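Local coordinates for protein Endonuclease/exonuclease/phosphatase (Beutenbergia cavernae DSM 12333, PDB 4RUW) that is of unknown specific function but belongs to the endonuclease/exonuclease/phosphatase family, with a DNase I-like fold followed by an immunoglobulin-like domain, at residues 80-83 with 84-87; 237-240 with 241-245; 251-254 with 255-259. All coordinates share one frame; numbering follows the deposited sequence.

Interaction 1: 80-83 with 84-87; sequences IAAV and IRAE
Ile80 and Ile84, one helical turn apart, cross at a slant with CG2 of Ile80 4.0 Å from CD1 of Ile84. On Ile84 it is CG1 that lies anti to the carbonyl carbon (chi1 -62°), which sends the longer branch back along the helix; CG1 comes within 3.5 Å of Ile80 O. Arg85 folds back over the preceding turn as well. Its chain runs extended as far as CD and then bends at chi3 (-58°), bringing one guanidinium face centrally over Ala81 O, which lies 4.0 Å from the plane. NH1 of Arg85 approaches Ala82 CA at 3.4 Å, and NH2 of Arg85 is 4.0 Å from Ala81 CB. The i to i+4 ladder beneath is regular, with Arg85 N donating to Ala81 O at 2.8 Å.

The polar ends find partners beyond these two turns: Arg85 forms a salt bridge with Asp121 and donates to Leu117 O, while Glu87 is hydrogen-bonded through OE2 to Ser312 OG and through OE1 to His310 NE2. Helix 77-87 is the crossover of a beta-alpha-beta unit between strands 55-62 and 91-98. Ile80 and Val83 pack on Trp61 of strand 55-62, whereas Ala81 and Ile84 meet helix 110-118 at Leu118.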
loop_
_atom_site.group_PDB
_atom_site.type_symbol
_atom_site.label_atom_id
_atom_site.label_comp_id
_atom_site.label_asym_id
_atom_site.label_seq_id
_atom_site.Cartn_x
_atom_site.Cartn_y
_atom_site.Cartn_z
ATOM N N ILE A 80 -13.062 2.677 17.192
ATOM C CA ILE A 80 -11.863 2.765 16.370
ATOM C C ILE A 80 -10.610 2.688 17.252
ATOM O O ILE A 80 -9.678 1.925 16.979
ATOM C CB ILE A 80 -11.866 4.085 15.553
ATOM C CG1 ILE A 80 -13.064 4.142 14.588
ATOM C CG2 ILE A 80 -10.535 4.291 14.825
ATOM C CD1 ILE A 80 -13.159 2.987 13.619
ATOM N N ALA A 81 -10.584 3.486 18.312
ATOM C CA ALA A 81 -9.429 3.523 19.192
ATOM C C ALA A 81 -9.154 2.173 19.843
ATOM O O ALA A 81 -8.007 1.794 20.025
ATOM C CB ALA A 81 -9.607 4.596 20.244
ATOM N N ALA A 82 -10.210 1.451 20.206
ATOM C CA ALA A 82 -10.033 0.158 20.866
ATOM C C ALA A 82 -9.349 -0.847 19.936
ATOM O O ALA A 82 -8.538 -1.656 20.377
ATOM C CB ALA A 82 -11.364 -0.386 21.372
ATOM N N VAL A 83 -9.664 -0.787 18.646
ATOM C CA VAL A 83 -9.009 -1.661 17.678
ATOM C C VAL A 83 -7.529 -1.295 17.542
ATOM O O VAL A 83 -6.657 -2.168 17.582
ATOM C CB VAL A 83 -9.701 -1.613 16.304
ATOM C CG1 VAL A 83 -8.842 -2.294 15.244
ATOM C CG2 VAL A 83 -11.079 -2.261 16.382
ATOM N N ILE A 84 -7.240 -0.004 17.388
ATOM C CA ILE A 84 -5.853 0.443 17.323
ATOM C C ILE A 84 -5.075 0.014 18.572
ATOM O O ILE A 84 -3.973 -0.509 18.470
ATOM C CB ILE A 84 -5.758 1.965 17.096
ATOM C CG1 ILE A 84 -6.406 2.343 15.757
ATOM C CG2 ILE A 84 -4.309 2.427 17.174
ATOM C CD1 ILE A 84 -6.627 3.835 15.563
ATOM N N ARG A 85 -5.667 0.215 19.746
ATOM C CA ARG A 85 -5.036 -0.157 21.007
ATOM C C ARG A 85 -4.698 -1.646 21.045
ATOM O O ARG A 85 -3.610 -2.034 21.470
ATOM C CB ARG A 85 -5.988 0.198 22.155
ATOM C CG ARG A 85 -5.441 0.032 23.554
ATOM C CD ARG A 85 -6.485 0.485 24.599
ATOM N NE ARG A 85 -6.896 1.879 24.403
ATOM C CZ ARG A 85 -8.127 2.272 24.078
ATOM N NH1 ARG A 85 -9.105 1.386 23.929
ATOM N NH2 ARG A 85 -8.384 3.563 23.902
ATOM N N ALA A 86 -5.628 -2.476 20.590
ATOM C CA ALA A 86 -5.437 -3.922 20.606
ATOM C C ALA A 86 -4.345 -4.359 19.636
ATOM O O ALA A 86 -3.575 -5.266 19.933
ATOM C CB ALA A 86 -6.740 -4.628 20.285
ATOM N N GLU A 87 -4.276 -3.709 18.476
ATOM C CA GLU A 87 -3.283 -4.060 17.465
ATOM C C GLU A 87 -1.898 -3.506 17.820
ATOM O O GLU A 87 -0.874 -4.030 17.383
ATOM C CB GLU A 87 -3.724 -3.564 16.089
ATOM C CG GLU A 87 -5.022 -4.194 15.576
ATOM C CD GLU A 87 -4.883 -5.662 15.189
ATOM O OE1 GLU A 87 -3.762 -6.220 15.270
ATOM O OE2 GLU A 87 -5.909 -6.252 14.777
#

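Interaction 2: 237-240 with 241-245; sequences NIWT and TDVPT
This is a CH-pi contact within a loop: Val243 reaches back to the indole of Trp239 in the irregular chain between strand 230-233 and helix 251-260. The CG2 methyl of Val243 stands 3.7 Å from the centroid of the six-membered ring of Trp239, only 13° off the normal, so it sits squarely over the face. Val243 holds CG1 anti to its backbone N (chi1 176°), and this methyl falls farther out, 4.1 Å from Trp239 CH2. Pro244 CD approaches Trp239 CZ3 at 3.8 Å, its side chain running across the indole at about a right angle. The backbone comes close at the base of the side chain too, with Thr241 O 3.4 Å from Trp239 CB.

At the bend of the loop a water joins two neighbouring hydroxyls, lying 2.8 Å from Thr240 OG1 and 2.7 Å from Thr241 OG1. Thr241 OG1 is also hydrogen-bonded to Gln371 NE2, and Thr240 O accepts from Asn368 ND2; both partners belong to the immunoglobulin-like domain, so the bend sits where the two domains meet. The chemistry is divided: no direct hydrogen bond links 237-240 to 241-245, the valine meets the indole through dispersion and a CH-pi contact, which probably help to set the ring, and the polar groups of the bend turn to water, to Gln371 and Asn368, and to the start of helix 251-260.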
loop_
_atom_site.group_PDB
_atom_site.type_symbol
_atom_site.label_atom_id
_atom_site.label_comp_id
_atom_site.label_asym_id
_atom_site.label_seq_id
_atom_site.Cartn_x
_atom_site.Cartn_y
_atom_site.Cartn_z
ATOM N N ASN A 237 -7.465 2.670 -3.438
ATOM C CA ASN A 237 -8.677 2.545 -4.249
ATOM C C ASN A 237 -8.453 1.849 -5.589
ATOM O O ASN A 237 -9.222 2.042 -6.535
ATOM C CB ASN A 237 -9.344 3.912 -4.461
ATOM C CG ASN A 237 -10.494 4.153 -3.513
ATOM O OD1 ASN A 237 -11.292 3.251 -3.247
ATOM N ND2 ASN A 237 -10.599 5.377 -3.003
ATOM N N ILE A 238 -7.394 1.046 -5.665
ATOM C CA ILE A 238 -7.114 0.253 -6.852
ATOM C C ILE A 238 -6.882 -1.188 -6.444
ATOM O O ILE A 238 -6.289 -1.447 -5.397
ATOM C CB ILE A 238 -5.878 0.793 -7.640
ATOM C CG1 ILE A 238 -4.600 0.755 -6.787
ATOM C CG2 ILE A 238 -6.161 2.186 -8.165
ATOM C CD1 ILE A 238 -3.342 1.138 -7.566
ATOM N N TRP A 239 -7.365 -2.120 -7.258
ATOM C CA TRP A 239 -6.926 -3.502 -7.149
ATOM C C TRP A 239 -5.501 -3.600 -7.690
ATOM O O TRP A 239 -4.975 -2.646 -8.267
ATOM C CB TRP A 239 -7.774 -4.417 -8.009
ATOM C CG TRP A 239 -9.234 -4.513 -7.715
ATOM C CD1 TRP A 239 -9.974 -3.801 -6.808
ATOM C CD2 TRP A 239 -10.131 -5.421 -8.352
ATOM N NE1 TRP A 239 -11.296 -4.220 -6.857
ATOM C CE2 TRP A 239 -11.408 -5.213 -7.800
ATOM C CE3 TRP A 239 -9.971 -6.388 -9.352
ATOM C CZ2 TRP A 239 -12.524 -5.938 -8.213
ATOM C CZ3 TRP A 239 -11.067 -7.105 -9.761
ATOM C CH2 TRP A 239 -12.333 -6.876 -9.196
ATOM N N THR A 240 -4.885 -4.768 -7.554
ATOM C CA THR A 240 -3.584 -4.976 -8.173
ATOM C C THR A 240 -3.684 -5.283 -9.667
ATOM O O THR A 240 -2.698 -5.114 -10.393
ATOM C CB THR A 240 -2.779 -6.090 -7.492
ATOM O OG1 THR A 240 -3.539 -7.298 -7.530
ATOM C CG2 THR A 240 -2.461 -5.725 -6.052
ATOM N N THR A 241 -4.858 -5.719 -10.128
ATOM C CA THR A 241 -5.043 -6.068 -11.533
ATOM C C THR A 241 -6.288 -5.379 -12.086
ATOM O O THR A 241 -7.190 -4.995 -11.333
ATOM C CB THR A 241 -5.185 -7.588 -11.750
ATOM O OG1 THR A 241 -6.266 -8.094 -10.955
ATOM C CG2 THR A 241 -3.893 -8.313 -11.415
ATOM N N ASP A 242 -6.338 -5.231 -13.403
ATOM C CA ASP A 242 -7.444 -4.541 -14.052
ATOM C C ASP A 242 -8.785 -5.161 -13.662
ATOM O O ASP A 242 -8.945 -6.383 -13.673
ATOM C CB ASP A 242 -7.293 -4.612 -15.569
ATOM C CG ASP A 242 -6.080 -3.855 -16.085
ATOM O OD1 ASP A 242 -5.499 -3.020 -15.351
ATOM O OD2 ASP A 242 -5.712 -4.089 -17.257
ATOM N N VAL A 243 -9.755 -4.313 -13.337
ATOM C CA VAL A 243 -11.092 -4.788 -13.014
ATOM C C VAL A 243 -11.755 -5.244 -14.309
ATOM O O VAL A 243 -11.924 -4.449 -15.224
ATOM C CB VAL A 243 -11.923 -3.667 -12.356
ATOM C CG1 VAL A 243 -13.348 -4.124 -12.106
ATOM C CG2 VAL A 243 -11.275 -3.219 -11.055
ATOM N N PRO A 244 -12.129 -6.529 -14.400
ATOM C CA PRO A 244 -12.606 -7.042 -15.692
ATOM C C PRO A 244 -13.917 -6.420 -16.166
ATOM O O PRO A 244 -14.187 -6.433 -17.368
ATOM C CB PRO A 244 -12.773 -8.547 -15.442
ATOM C CG PRO A 244 -12.857 -8.695 -13.959
ATOM C CD PRO A 244 -12.005 -7.592 -13.388
ATOM N N THR A 245 -14.702 -5.869 -15.246
ATOM C CA THR A 245 -15.976 -5.248 -15.592
ATOM C C THR A 245 -15.822 -3.775 -15.987
ATOM O O THR A 245 -16.800 -3.112 -16.331
ATOM C CB THR A 245 -16.988 -5.390 -14.433
ATOM O OG1 THR A 245 -16.405 -4.893 -13.221
ATOM C CG2 THR A 245 -17.352 -6.855 -14.232
HETATM O O HOH W 1 -6.167 -7.698 -8.244
#

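Interaction 3: 251-254 with 255-259; sequences NNLM and QSWIA
Trp257 lays its indole against Leu253, one turn back on the same helix, with CZ2 3.8 Å from Leu253 CG and NE1 3.6 Å from Leu253 CD1. The two side chains run obliquely to one another. With CG anti to its carbonyl carbon (chi1 -64°), Trp257 swings back along the helix, and one ring face covers Leu253 O, which lies 3.5 Å from the plane and displaced toward the rim. Met254, modelled as selenomethionine, adds its CG at 4.2 Å from Trp257 CZ3.

The same Leu253 carbonyl takes two donors, Trp257 N at 3.2 Å in the ordinary i to i+4 bond and Ser256 OG at 2.7 Å. The hydroxyl, set between the backbone N and the carbonyl carbon of its own residue (chi1 77°), reaches a lone pair in the carbonyl plane: a serine side chain bonded to the backbone three residues earlier. All this belongs to helix 251-260 of the DNase I-like fold. Helix 207-222 covers Met254 through Leu217 and Trp257 through Leu221, and Arg218 makes a cation-pi contact with the indole. Round the helix, Gln255 touches Tyr297 and Phe299 of strand 296-300, as well as Trp350 of strand 349-356.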
loop_
_atom_site.group_PDB
_atom_site.type_symbol
_atom_site.label_atom_id
_atom_site.label_comp_id
_atom_site.label_asym_id
_atom_site.label_seq_id
_atom_site.Cartn_x
_atom_site.Cartn_y
_atom_site.Cartn_z
ATOM N N ASN A 251 -5.182 -0.723 -13.488
ATOM C CA ASN A 251 -4.500 -1.194 -12.298
ATOM C C ASN A 251 -3.166 -1.870 -12.569
ATOM O O ASN A 251 -2.200 -1.629 -11.852
ATOM C CB ASN A 251 -5.421 -2.111 -11.506
ATOM C CG ASN A 251 -6.649 -1.388 -11.004
ATOM O OD1 ASN A 251 -6.633 -0.174 -10.808
ATOM N ND2 ASN A 251 -7.721 -2.135 -10.781
ATOM N N ASN A 252 -3.092 -2.728 -13.584
ATOM C CA ASN A 252 -1.799 -3.350 -13.891
ATOM C C ASN A 252 -0.731 -2.300 -14.178
ATOM O O ASN A 252 0.403 -2.406 -13.709
ATOM C CB ASN A 252 -1.897 -4.329 -15.061
ATOM C CG ASN A 252 -2.514 -5.649 -14.658
ATOM O OD1 ASN A 252 -3.728 -5.751 -14.502
ATOM N ND2 ASN A 252 -1.678 -6.667 -14.462
ATOM N N LEU A 253 -1.094 -1.278 -14.941
ATOM C CA LEU A 253 -0.179 -0.195 -15.246
ATOM C C LEU A 253 0.290 0.506 -13.961
ATOM O O LEU A 253 1.486 0.667 -13.724
ATOM C CB LEU A 253 -0.852 0.795 -16.194
ATOM C CG LEU A 253 -0.021 2.005 -16.612
ATOM C CD1 LEU A 253 1.218 1.583 -17.392
ATOM C CD2 LEU A 253 -0.880 2.967 -17.421
HETATM N N MSE A 254 -0.649 0.897 -13.108
HETATM C CA MSE A 254 -0.284 1.590 -11.885
HETATM C C MSE A 254 0.596 0.731 -10.980
HETATM O O MSE A 254 1.556 1.226 -10.385
HETATM C CB MSE A 254 -1.540 2.077 -11.156
HETATM C CG MSE A 254 -2.142 3.333 -11.795
HETATM SE SE MSE A 254 -3.604 4.149 -10.801
HETATM C CE MSE A 254 -5.093 3.182 -11.618
ATOM N N GLN A 255 0.275 -0.555 -10.868
ATOM C CA GLN A 255 1.101 -1.429 -10.040
ATOM C C GLN A 255 2.518 -1.572 -10.600
ATOM O O GLN A 255 3.478 -1.679 -9.836
ATOM C CB GLN A 255 0.431 -2.790 -9.836
ATOM C CG GLN A 255 -0.903 -2.700 -9.102
ATOM C CD GLN A 255 -0.762 -2.551 -7.594
ATOM O OE1 GLN A 255 0.284 -2.856 -7.016
ATOM N NE2 GLN A 255 -1.841 -2.113 -6.942
ATOM N N SER A 256 2.664 -1.556 -11.924
ATOM C CA SER A 256 3.995 -1.618 -12.513
ATOM C C SER A 256 4.810 -0.384 -12.119
ATOM O O SER A 256 5.999 -0.496 -11.856
ATOM C CB SER A 256 3.939 -1.791 -14.037
ATOM O OG SER A 256 3.620 -0.590 -14.729
ATOM N N TRP A 257 4.171 0.779 -12.049
ATOM C CA TRP A 257 4.872 1.998 -11.642
ATOM C C TRP A 257 5.360 1.894 -10.205
ATOM O O TRP A 257 6.465 2.317 -9.871
ATOM C CB TRP A 257 3.960 3.213 -11.731
ATOM C CG TRP A 257 3.479 3.579 -13.088
ATOM C CD1 TRP A 257 3.931 3.115 -14.287
ATOM C CD2 TRP A 257 2.424 4.497 -13.381
ATOM N NE1 TRP A 257 3.221 3.703 -15.315
ATOM C CE2 TRP A 257 2.293 4.555 -14.781
ATOM C CE3 TRP A 257 1.589 5.293 -12.591
ATOM C CZ2 TRP A 257 1.352 5.371 -15.406
ATOM C CZ3 TRP A 257 0.658 6.106 -13.215
ATOM C CH2 TRP A 257 0.543 6.133 -14.606
ATOM N N ILE A 258 4.522 1.350 -9.335
ATOM C CA ILE A 258 4.889 1.222 -7.929
ATOM C C ILE A 258 6.086 0.274 -7.788
ATOM O O ILE A 258 7.055 0.566 -7.078
ATOM C CB ILE A 258 3.699 0.728 -7.073
ATOM C CG1 ILE A 258 2.526 1.713 -7.156
ATOM C CG2 ILE A 258 4.126 0.543 -5.640
ATOM C CD1 ILE A 258 1.220 1.174 -6.568
ATOM N N ALA A 259 6.024 -0.857 -8.484
ATOM C CA ALA A 259 7.107 -1.826 -8.424
ATOM C C ALA A 259 8.405 -1.240 -8.985
ATOM O O ALA A 259 9.478 -1.463 -8.425
ATOM C CB ALA A 259 6.718 -3.094 -9.167
#

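How the interactions relate
From the N terminus the three contacts come in series, with no nesting or crossing, and each spans a few residues, so none closes a long loop. Interaction 1 lies within the crossover helix 77-87, between strands 55-62 and 91-98. Interaction 2 shapes the loop that follows strand 230-233 of the second sheet, and interaction 3 lies on the helix into which that loop leads. Interactions 2 and 3 touch: Asn252 OD1 receives Asp242 N at 2.9 Å and Asn251 ND2 reaches Thr241 O at 3.0 Å, both probable hydrogen bonds tying loop to helix start. Interaction 1 stands apart, its nearest atoms about 17 Å from interaction 2 and about 22 Å from interaction 3.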